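Local atomic coordinates of periplasmic zinc-binding protein troA (Treponema pallidum, PDB entry 1K0F), a protein that binds zinc with high affinity and specificity in the periplasm and delivers it to the membrane permease of the TroABC import system. Residues V5-G10 against D14-I19; L54-G59 against Y118-K123; I214-S219 against K223-L228. One frame throughout, in Å; residues are numbered along the deposited sequence.

Contact 1. Residues V5-G10 against D14-I19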
loop_
_atom_site.group_PDB
_atom_site.type_symbol
_atom_site.label_atom_id
_atom_site.label_comp_id
_atom_site.label_asym_id
_atom_site.label_seq_id
_atom_site.Cartn_x
_atom_site.Cartn_y
_atom_site.Cartn_z
ATOM N N VAL A 5 -12.334 -13.239 -10.253
ATOM C CA VAL A 5 -12.123 -11.911 -9.703
ATOM C C VAL A 5 -10.685 -11.586 -10.053
ATOM O O VAL A 5 -9.815 -12.449 -9.953
ATOM C CB VAL A 5 -12.263 -11.883 -8.165
ATOM C CG1 VAL A 5 -11.778 -10.538 -7.613
ATOM C CG2 VAL A 5 -13.712 -12.141 -7.772
ATOM N N VAL A 6 -10.421 -10.362 -10.481
ATOM C CA VAL A 6 -9.055 -9.995 -10.821
ATOM C C VAL A 6 -8.723 -8.679 -10.174
ATOM O O VAL A 6 -9.411 -7.684 -10.383
ATOM C CB VAL A 6 -8.841 -9.867 -12.342
ATOM C CG1 VAL A 6 -7.499 -9.179 -12.620
ATOM C CG2 VAL A 6 -8.864 -11.255 -12.995
ATOM N N THR A 7 -7.661 -8.682 -9.382
ATOM C CA THR A 7 -7.251 -7.477 -8.684
ATOM C C THR A 7 -5.840 -7.059 -9.067
ATOM O O THR A 7 -5.066 -7.843 -9.617
ATOM C CB THR A 7 -7.319 -7.681 -7.158
ATOM O OG1 THR A 7 -6.091 -8.253 -6.702
ATOM C CG2 THR A 7 -8.468 -8.602 -6.790
ATOM N N THR A 8 -5.517 -5.812 -8.754
ATOM C CA THR A 8 -4.219 -5.261 -9.056
ATOM C C THR A 8 -3.269 -5.471 -7.892
ATOM O O THR A 8 -2.611 -6.494 -7.806
ATOM C CB THR A 8 -4.353 -3.774 -9.359
ATOM O OG1 THR A 8 -5.164 -3.165 -8.346
ATOM C CG2 THR A 8 -5.031 -3.561 -10.715
ATOM N N ILE A 9 -3.189 -4.498 -6.998
ATOM C CA ILE A 9 -2.305 -4.600 -5.838
ATOM C C ILE A 9 -2.740 -5.734 -4.908
ATOM O O ILE A 9 -3.940 -5.983 -4.728
ATOM C CB ILE A 9 -2.295 -3.285 -5.057
ATOM C CG1 ILE A 9 -3.728 -2.925 -4.653
ATOM C CG2 ILE A 9 -1.707 -2.185 -5.922
ATOM C CD1 ILE A 9 -3.808 -1.769 -3.697
ATOM N N GLY A 10 -1.760 -6.419 -4.322
ATOM C CA GLY A 10 -2.057 -7.535 -3.441
ATOM C C GLY A 10 -2.991 -7.221 -2.282
ATOM O O GLY A 10 -3.711 -8.098 -1.798
ATOM N N ASP A 14 -5.923 -9.520 -0.921
ATOM C CA ASP A 14 -6.014 -10.036 0.422
ATOM C C ASP A 14 -7.438 -9.908 0.918
ATOM O O ASP A 14 -8.003 -10.856 1.456
ATOM C CB ASP A 14 -5.087 -9.299 1.367
ATOM C CG ASP A 14 -5.061 -9.927 2.735
ATOM O OD1 ASP A 14 -4.485 -11.032 2.865
ATOM O OD2 ASP A 14 -5.631 -9.335 3.676
ATOM N N ALA A 15 -8.022 -8.734 0.725
ATOM C CA ALA A 15 -9.386 -8.515 1.166
ATOM C C ALA A 15 -10.311 -9.513 0.479
ATOM O O ALA A 15 -11.258 -10.014 1.080
ATOM C CB ALA A 15 -9.801 -7.110 0.848
ATOM N N VAL A 16 -10.029 -9.809 -0.783
ATOM C CA VAL A 16 -10.837 -10.753 -1.536
ATOM C C VAL A 16 -10.715 -12.139 -0.893
ATOM O O VAL A 16 -11.710 -12.737 -0.504
ATOM C CB VAL A 16 -10.369 -10.818 -3.012
ATOM C CG1 VAL A 16 -10.939 -12.045 -3.700
ATOM C CG2 VAL A 16 -10.799 -9.564 -3.746
ATOM N N LYS A 17 -9.482 -12.628 -0.787
ATOM C CA LYS A 17 -9.193 -13.931 -0.198
ATOM C C LYS A 17 -9.963 -14.187 1.095
ATOM O O LYS A 17 -10.631 -15.210 1.257
ATOM C CB LYS A 17 -7.694 -14.044 0.086
ATOM C CG LYS A 17 -6.842 -14.104 -1.164
ATOM C CD LYS A 17 -5.563 -14.862 -0.930
ATOM C CE LYS A 17 -4.372 -13.922 -0.926
ATOM N NZ LYS A 17 -3.427 -14.240 -2.027
ATOM N N ASN A 18 -9.858 -13.238 2.015
ATOM C CA ASN A 18 -10.509 -13.346 3.308
ATOM C C ASN A 18 -12.021 -13.386 3.197
ATOM O O ASN A 18 -12.669 -14.146 3.913
ATOM C CB ASN A 18 -10.082 -12.184 4.191
ATOM C CG ASN A 18 -8.636 -12.280 4.618
ATOM O OD1 ASN A 18 -8.282 -13.109 5.449
ATOM N ND2 ASN A 18 -7.789 -11.442 4.042
ATOM N N ILE A 19 -12.569 -12.566 2.300
ATOM C CA ILE A 19 -14.016 -12.472 2.078
ATOM C C ILE A 19 -14.586 -13.561 1.170
ATOM O O ILE A 19 -15.420 -14.350 1.596
ATOM C CB ILE A 19 -14.422 -11.102 1.471
ATOM C CG1 ILE A 19 -13.962 -9.968 2.391
ATOM C CG2 ILE A 19 -15.930 -11.048 1.291
ATOM C CD1 ILE A 19 -13.790 -8.653 1.704
#

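Contact 2. Residues L54-G59 against Y118-K123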
loop_
_atom_site.group_PDB
_atom_site.type_symbol
_atom_site.label_atom_id
_atom_site.label_comp_id
_atom_site.label_asym_id
_atom_site.label_seq_id
_atom_site.Cartn_x
_atom_site.Cartn_y
_atom_site.Cartn_z
ATOM N N LEU A 54 -15.146 -9.869 -12.175
ATOM C CA LEU A 54 -14.996 -8.761 -11.247
ATOM C C LEU A 54 -13.571 -8.248 -11.256
ATOM O O LEU A 54 -12.643 -8.986 -10.947
ATOM C CB LEU A 54 -15.357 -9.219 -9.834
ATOM C CG LEU A 54 -14.967 -8.279 -8.701
ATOM C CD1 LEU A 54 -15.786 -7.009 -8.823
ATOM C CD2 LEU A 54 -15.203 -8.944 -7.358
ATOM N N ILE A 55 -13.395 -6.987 -11.623
ATOM C CA ILE A 55 -12.068 -6.390 -11.631
ATOM C C ILE A 55 -11.990 -5.401 -10.475
ATOM O O ILE A 55 -12.863 -4.543 -10.313
ATOM C CB ILE A 55 -11.762 -5.649 -12.941
ATOM C CG1 ILE A 55 -11.499 -6.656 -14.063
ATOM C CG2 ILE A 55 -10.529 -4.771 -12.758
ATOM C CD1 ILE A 55 -11.369 -6.013 -15.428
ATOM N N LEU A 56 -10.936 -5.540 -9.671
ATOM C CA LEU A 56 -10.735 -4.694 -8.503
ATOM C C LEU A 56 -9.408 -3.953 -8.531
ATOM O O LEU A 56 -8.351 -4.535 -8.776
ATOM C CB LEU A 56 -10.821 -5.532 -7.224
ATOM C CG LEU A 56 -12.214 -6.022 -6.813
ATOM C CD1 LEU A 56 -12.117 -6.802 -5.509
ATOM C CD2 LEU A 56 -13.156 -4.842 -6.668
ATOM N N TYR A 57 -9.482 -2.656 -8.271
ATOM C CA TYR A 57 -8.303 -1.822 -8.235
ATOM C C TYR A 57 -8.517 -0.662 -7.266
ATOM O O TYR A 57 -9.649 -0.326 -6.905
ATOM C CB TYR A 57 -7.960 -1.319 -9.642
ATOM C CG TYR A 57 -8.941 -0.342 -10.263
ATOM C CD1 TYR A 57 -10.219 -0.750 -10.656
ATOM C CD2 TYR A 57 -8.556 0.977 -10.534
ATOM C CE1 TYR A 57 -11.075 0.121 -11.299
ATOM C CE2 TYR A 57 -9.413 1.858 -11.181
ATOM C CZ TYR A 57 -10.668 1.425 -11.560
ATOM O OH TYR A 57 -11.518 2.316 -12.181
ATOM N N ASN A 58 -7.414 -0.070 -6.833
ATOM C CA ASN A 58 -7.425 1.035 -5.894
ATOM C C ASN A 58 -8.338 2.200 -6.264
ATOM O O ASN A 58 -9.404 2.415 -5.672
ATOM C CB ASN A 58 -6.003 1.567 -5.746
ATOM C CG ASN A 58 -5.699 2.042 -4.352
ATOM O OD1 ASN A 58 -6.125 1.420 -3.371
ATOM N ND2 ASN A 58 -4.955 3.137 -4.247
ATOM N N GLY A 59 -7.882 2.936 -7.271
ATOM C CA GLY A 59 -8.561 4.131 -7.710
ATOM C C GLY A 59 -7.574 5.166 -7.205
ATOM O O GLY A 59 -6.371 4.891 -7.167
ATOM N N TYR A 118 -15.704 -6.190 -0.436
ATOM C CA TYR A 118 -16.760 -7.041 0.078
ATOM C C TYR A 118 -18.045 -6.858 -0.702
ATOM O O TYR A 118 -18.632 -7.824 -1.178
ATOM C CB TYR A 118 -17.012 -6.719 1.548
ATOM C CG TYR A 118 -18.430 -6.989 2.020
ATOM C CD1 TYR A 118 -18.882 -8.286 2.184
ATOM C CD2 TYR A 118 -19.284 -5.946 2.336
ATOM C CE1 TYR A 118 -20.162 -8.547 2.660
ATOM C CE2 TYR A 118 -20.570 -6.184 2.818
ATOM C CZ TYR A 118 -21.001 -7.489 2.982
ATOM O OH TYR A 118 -22.250 -7.734 3.475
ATOM N N GLU A 119 -18.483 -5.612 -0.826
ATOM C CA GLU A 119 -19.721 -5.303 -1.537
ATOM C C GLU A 119 -19.659 -5.612 -3.034
ATOM O O GLU A 119 -20.691 -5.811 -3.673
ATOM C CB GLU A 119 -20.096 -3.832 -1.331
ATOM C CG GLU A 119 -20.826 -3.567 -0.024
ATOM C CD GLU A 119 -21.102 -2.101 0.203
ATOM O OE1 GLU A 119 -21.757 -1.774 1.213
ATOM O OE2 GLU A 119 -20.662 -1.281 -0.629
ATOM N N SER A 120 -18.456 -5.631 -3.598
ATOM C CA SER A 120 -18.289 -5.935 -5.014
ATOM C C SER A 120 -18.486 -7.440 -5.176
ATOM O O SER A 120 -19.172 -7.913 -6.090
ATOM C CB SER A 120 -16.880 -5.557 -5.473
ATOM O OG SER A 120 -16.858 -4.259 -6.025
ATOM N N LEU A 121 -17.873 -8.187 -4.263
ATOM C CA LEU A 121 -17.968 -9.637 -4.269
ATOM C C LEU A 121 -19.426 -10.067 -4.128
ATOM O O LEU A 121 -19.869 -11.008 -4.785
ATOM C CB LEU A 121 -17.126 -10.222 -3.129
ATOM C CG LEU A 121 -15.602 -10.074 -3.252
ATOM C CD1 LEU A 121 -14.936 -10.734 -2.054
ATOM C CD2 LEU A 121 -15.108 -10.705 -4.559
ATOM N N CYS A 122 -20.170 -9.368 -3.277
ATOM C CA CYS A 122 -21.577 -9.683 -3.064
ATOM C C CYS A 122 -22.342 -9.433 -4.353
ATOM O O CYS A 122 -23.168 -10.243 -4.764
ATOM C CB CYS A 122 -22.161 -8.813 -1.947
ATOM S SG CYS A 122 -21.630 -9.230 -0.279
ATOM N N LYS A 123 -22.062 -8.293 -4.974
ATOM C CA LYS A 123 -22.699 -7.911 -6.232
ATOM C C LYS A 123 -22.384 -8.977 -7.270
ATOM O O LYS A 123 -23.227 -9.324 -8.084
ATOM C CB LYS A 123 -22.160 -6.559 -6.715
ATOM C CG LYS A 123 -22.988 -5.342 -6.321
ATOM C CD LYS A 123 -23.789 -5.558 -5.046
ATOM C CE LYS A 123 -24.231 -4.234 -4.456
ATOM N NZ LYS A 123 -25.613 -4.296 -3.914
#

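Contact 3. Residues I214-S219 against K223-L228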
loop_
_atom_site.group_PDB
_atom_site.type_symbol
_atom_site.label_atom_id
_atom_site.label_comp_id
_atom_site.label_asym_id
_atom_site.label_seq_id
_atom_site.Cartn_x
_atom_site.Cartn_y
_atom_site.Cartn_z
ATOM N N ILE A 214 16.682 4.558 8.147
ATOM C CA ILE A 214 15.861 4.942 7.011
ATOM C C ILE A 214 15.436 3.574 6.474
ATOM O O ILE A 214 16.045 2.571 6.835
ATOM C CB ILE A 214 16.686 5.724 5.943
ATOM C CG1 ILE A 214 18.004 5.009 5.642
ATOM C CG2 ILE A 214 16.975 7.137 6.444
ATOM C CD1 ILE A 214 18.657 5.460 4.357
ATOM N N PHE A 215 14.413 3.512 5.626
ATOM C CA PHE A 215 13.962 2.215 5.130
ATOM C C PHE A 215 13.899 2.001 3.630
ATOM O O PHE A 215 13.662 2.918 2.852
ATOM C CB PHE A 215 12.593 1.893 5.719
ATOM C CG PHE A 215 12.580 1.870 7.213
ATOM C CD1 PHE A 215 12.777 3.041 7.938
ATOM C CD2 PHE A 215 12.426 0.675 7.899
ATOM C CE1 PHE A 215 12.829 3.020 9.328
ATOM C CE2 PHE A 215 12.477 0.641 9.297
ATOM C CZ PHE A 215 12.679 1.817 10.013
ATOM N N ILE A 216 14.115 0.758 3.229
ATOM C CA ILE A 216 14.039 0.386 1.827
ATOM C C ILE A 216 12.582 0.024 1.599
ATOM O O ILE A 216 11.755 0.112 2.505
ATOM C CB ILE A 216 14.920 -0.859 1.492
ATOM C CG1 ILE A 216 15.245 -1.633 2.765
ATOM C CG2 ILE A 216 16.225 -0.426 0.814
ATOM C CD1 ILE A 216 15.887 -2.952 2.508
ATOM N N GLU A 217 12.259 -0.389 0.387
ATOM C CA GLU A 217 10.903 -0.768 0.087
ATOM C C GLU A 217 10.914 -1.864 -0.935
ATOM O O GLU A 217 11.785 -1.915 -1.791
ATOM C CB GLU A 217 10.130 0.420 -0.434
ATOM C CG GLU A 217 9.704 1.365 0.655
ATOM C CD GLU A 217 8.884 2.498 0.114
ATOM O OE1 GLU A 217 8.753 3.531 0.799
ATOM O OE2 GLU A 217 8.372 2.351 -1.011
ATOM N N SER A 218 9.929 -2.742 -0.832
ATOM C CA SER A 218 9.810 -3.873 -1.726
ATOM C C SER A 218 9.512 -3.516 -3.180
ATOM O O SER A 218 9.864 -4.279 -4.080
ATOM C CB SER A 218 8.718 -4.805 -1.208
ATOM O OG SER A 218 7.861 -4.103 -0.335
ATOM N N SER A 219 8.886 -2.367 -3.422
ATOM C CA SER A 219 8.519 -1.997 -4.788
ATOM C C SER A 219 9.385 -0.971 -5.493
ATOM O O SER A 219 9.106 -0.598 -6.626
ATOM C CB SER A 219 7.082 -1.508 -4.801
ATOM O OG SER A 219 6.787 -0.818 -3.601
ATOM N N LYS A 223 18.724 0.481 -4.683
ATOM C CA LYS A 223 19.894 1.247 -5.104
ATOM C C LYS A 223 19.758 2.731 -4.818
ATOM O O LYS A 223 20.756 3.436 -4.699
ATOM C CB LYS A 223 20.181 1.005 -6.594
ATOM C CG LYS A 223 20.270 2.242 -7.501
ATOM C CD LYS A 223 19.701 1.913 -8.876
ATOM C CE LYS A 223 20.505 0.839 -9.600
ATOM N NZ LYS A 223 21.976 0.930 -9.320
ATOM N N ASN A 224 18.525 3.195 -4.659
ATOM C CA ASN A 224 18.307 4.602 -4.384
ATOM C C ASN A 224 18.414 4.985 -2.917
ATOM O O ASN A 224 19.066 5.967 -2.590
ATOM C CB ASN A 224 16.955 5.029 -4.940
ATOM C CG ASN A 224 16.964 5.109 -6.456
ATOM O OD1 ASN A 224 17.572 6.012 -7.039
ATOM N ND2 ASN A 224 16.288 4.158 -7.108
ATOM N N VAL A 225 17.786 4.225 -2.028
ATOM C CA VAL A 225 17.876 4.553 -0.611
ATOM C C VAL A 225 19.294 4.318 -0.079
ATOM O O VAL A 225 19.814 5.127 0.693
ATOM C CB VAL A 225 16.867 3.729 0.231
ATOM C CG1 VAL A 225 17.378 3.578 1.672
ATOM C CG2 VAL A 225 15.506 4.415 0.217
ATOM N N GLU A 226 19.918 3.214 -0.484
ATOM C CA GLU A 226 21.274 2.910 -0.041
ATOM C C GLU A 226 22.203 4.032 -0.461
ATOM O O GLU A 226 23.250 4.238 0.147
ATOM C CB GLU A 226 21.771 1.615 -0.667
ATOM C CG GLU A 226 20.883 0.433 -0.424
ATOM C CD GLU A 226 21.663 -0.852 -0.342
ATOM O OE1 GLU A 226 22.688 -0.989 -1.057
ATOM O OE2 GLU A 226 21.263 -1.734 0.445
ATOM N N ALA A 227 21.820 4.742 -1.518
ATOM C CA ALA A 227 22.620 5.847 -2.026
ATOM C C ALA A 227 22.411 7.026 -1.099
ATOM O O ALA A 227 23.326 7.798 -0.822
ATOM C CB ALA A 227 22.188 6.201 -3.436
ATOM N N LEU A 228 21.184 7.160 -0.621
ATOM C CA LEU A 228 20.857 8.229 0.296
ATOM C C LEU A 228 21.643 7.905 1.545
ATOM O O LEU A 228 22.262 8.771 2.142
ATOM C CB LEU A 228 19.360 8.230 0.600
ATOM C CG LEU A 228 18.889 8.984 1.847
ATOM C CD1 LEU A 228 19.569 10.353 1.946
ATOM C CD2 LEU A 228 17.373 9.139 1.780
#

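Contact 1. Residues V5-G10 against D14-I19
V16, on the helix that follows the first strand, meets two residues of that strand, V5 and T7, and has more surface buried here than any other residue of the two segments; G10 comes next. V16 CG2 makes the closest contacts, 4.1 Å from V5 CG1 and 4.0 Å from T7 CG2. The two approaches differ. V5 and V16 point at each other tip to tip, whereas T7 and V16 pass in opposite directions, methyl beside methyl. With V16 CG1 anti to the backbone N (chi1 165°), CG2 is anti to the carbonyl carbon and comes nearest the strand.

At the far end of the contact the chemistry becomes polar. G10 opens the helix, and its carbonyl O accepts the amide of D14, one turn on, with N to O at 2.8 Å. The C=O...N angle of 163° puts the donor almost straight ahead of the carbonyl, although the N-H itself is bent, at 143°. D14 CB lies 3.7 Å from the same oxygen, while the carboxylate leads off to Y139, whose hydroxyl is hydrogen-bonded to D14 OD2.

V16 also packs on L26 and L56 of the flanking strands and on V117 of helix 107-124. Strand 4-7 and helix 10-20 are the first two elements of the beta-alpha-beta unit that ends in strand 25-28. Between them the joining is apolar, through the methyls of V5, T7 and V16, which impose little directional demand; the directional backbone bond from G10 to D14 is internal to the helix, one of the bonds of its first turn.

Contact 2. Residues L54-G59 against Y118-K123
L54 CG stands anti to the backbone N (chi1 167°), which sends both methyls of the leucine from strand 54-57 to helix 107-124; in L56, two residues on, CG is instead anti to the carbonyl carbon (chi1 -73°), and a single methyl, CD2, reaches the helix. The leucines converge on S120. L54 CD1 rests 3.8 Å from S120 CB, and L56 CD2 is equally far from S120 OG, so the small side chain is approached by one methyl from each leucine. The serine oxygen is no partner in a polar bond to the strand: it is weakly hydrogen-bonded to A116 O, one turn back in its own helix, a common way for a buried helical serine to occupy its hydroxyl.

The second branch of L54 goes to L121. The two side chains cross at about a right angle, with L54 CD2 and L121 CD2 3.3 Å apart, the nearest approach between the segments; this is tight for two methyls, and the exact value is doubtful.

Strand 54-57 and helix segment 118-123 run almost antiparallel, at 172°, with their axes 9.6 Å apart. L56 also touches I12 of helix 10-20, and S120 touches V80 of the neighbouring strand. Here a helix running antiparallel to a strand covers one face of a parallel sheet, as in the alpha/beta lobes of solute-binding proteins of this family.

Contact 3. Residues I214-S219 against K223-L228
I214, near the start of strand 213-217, reaches to V225 on the next helix: its CD1 lies 3.5 Å from V225 CG1, the two side chains sliding past each other in opposite directions. I214 CG1 sits between the backbone N and the carbonyl carbon (chi1 47°), and from there the extended chain carries CD1 onward to the helix, where it also comes within 4.3 Å of L228 CG, one turn further along.

F215 turns its ring from the helix and takes part through its backbone, F215 O resting 3.5 Å from V225 CG2. This is a van der Waals approach of a methyl to a carbonyl. At I216 the branch methyl CG2 meets V225 CB at 4.2 Å, so three successive residues touch one valine.

Beyond the contact, E217 accepts a hydrogen bond from ND1 of H168, a zinc-binding residue, in this zinc-free form, and probably helps to orient that imidazole as a second-shell residue.

The helix lies against the strand within the beta-alpha-beta unit 213-217, 225-233, 240-245. V225 and I216 both touch I241 of the parallel partner strand, F215 packs on strand 163-166, and L228 and I214 meet I206 of helix 196-208.

In the fold
Contacts 1 and 2 belong to one sheet and touch directly: strands 4-7 and 54-57 are neighbours in it, with V6 probably hydrogen-bonded to L54 and L56, and I19 packs on L121 where the two helices meet. Contact 3 lies on the opposite side of the chain's centre, its own centre about 27 Å from that of contact 1 and 32 Å from that of contact 2. All three are largely buried, though I216 in contact 3 and G10 in contact 1 are partly exposed. Contacts 1 and 3 each join a strand to the helix following it, whereas contact 2 is long-range in sequence. Only contact 1 includes a hydrogen bond between its segments.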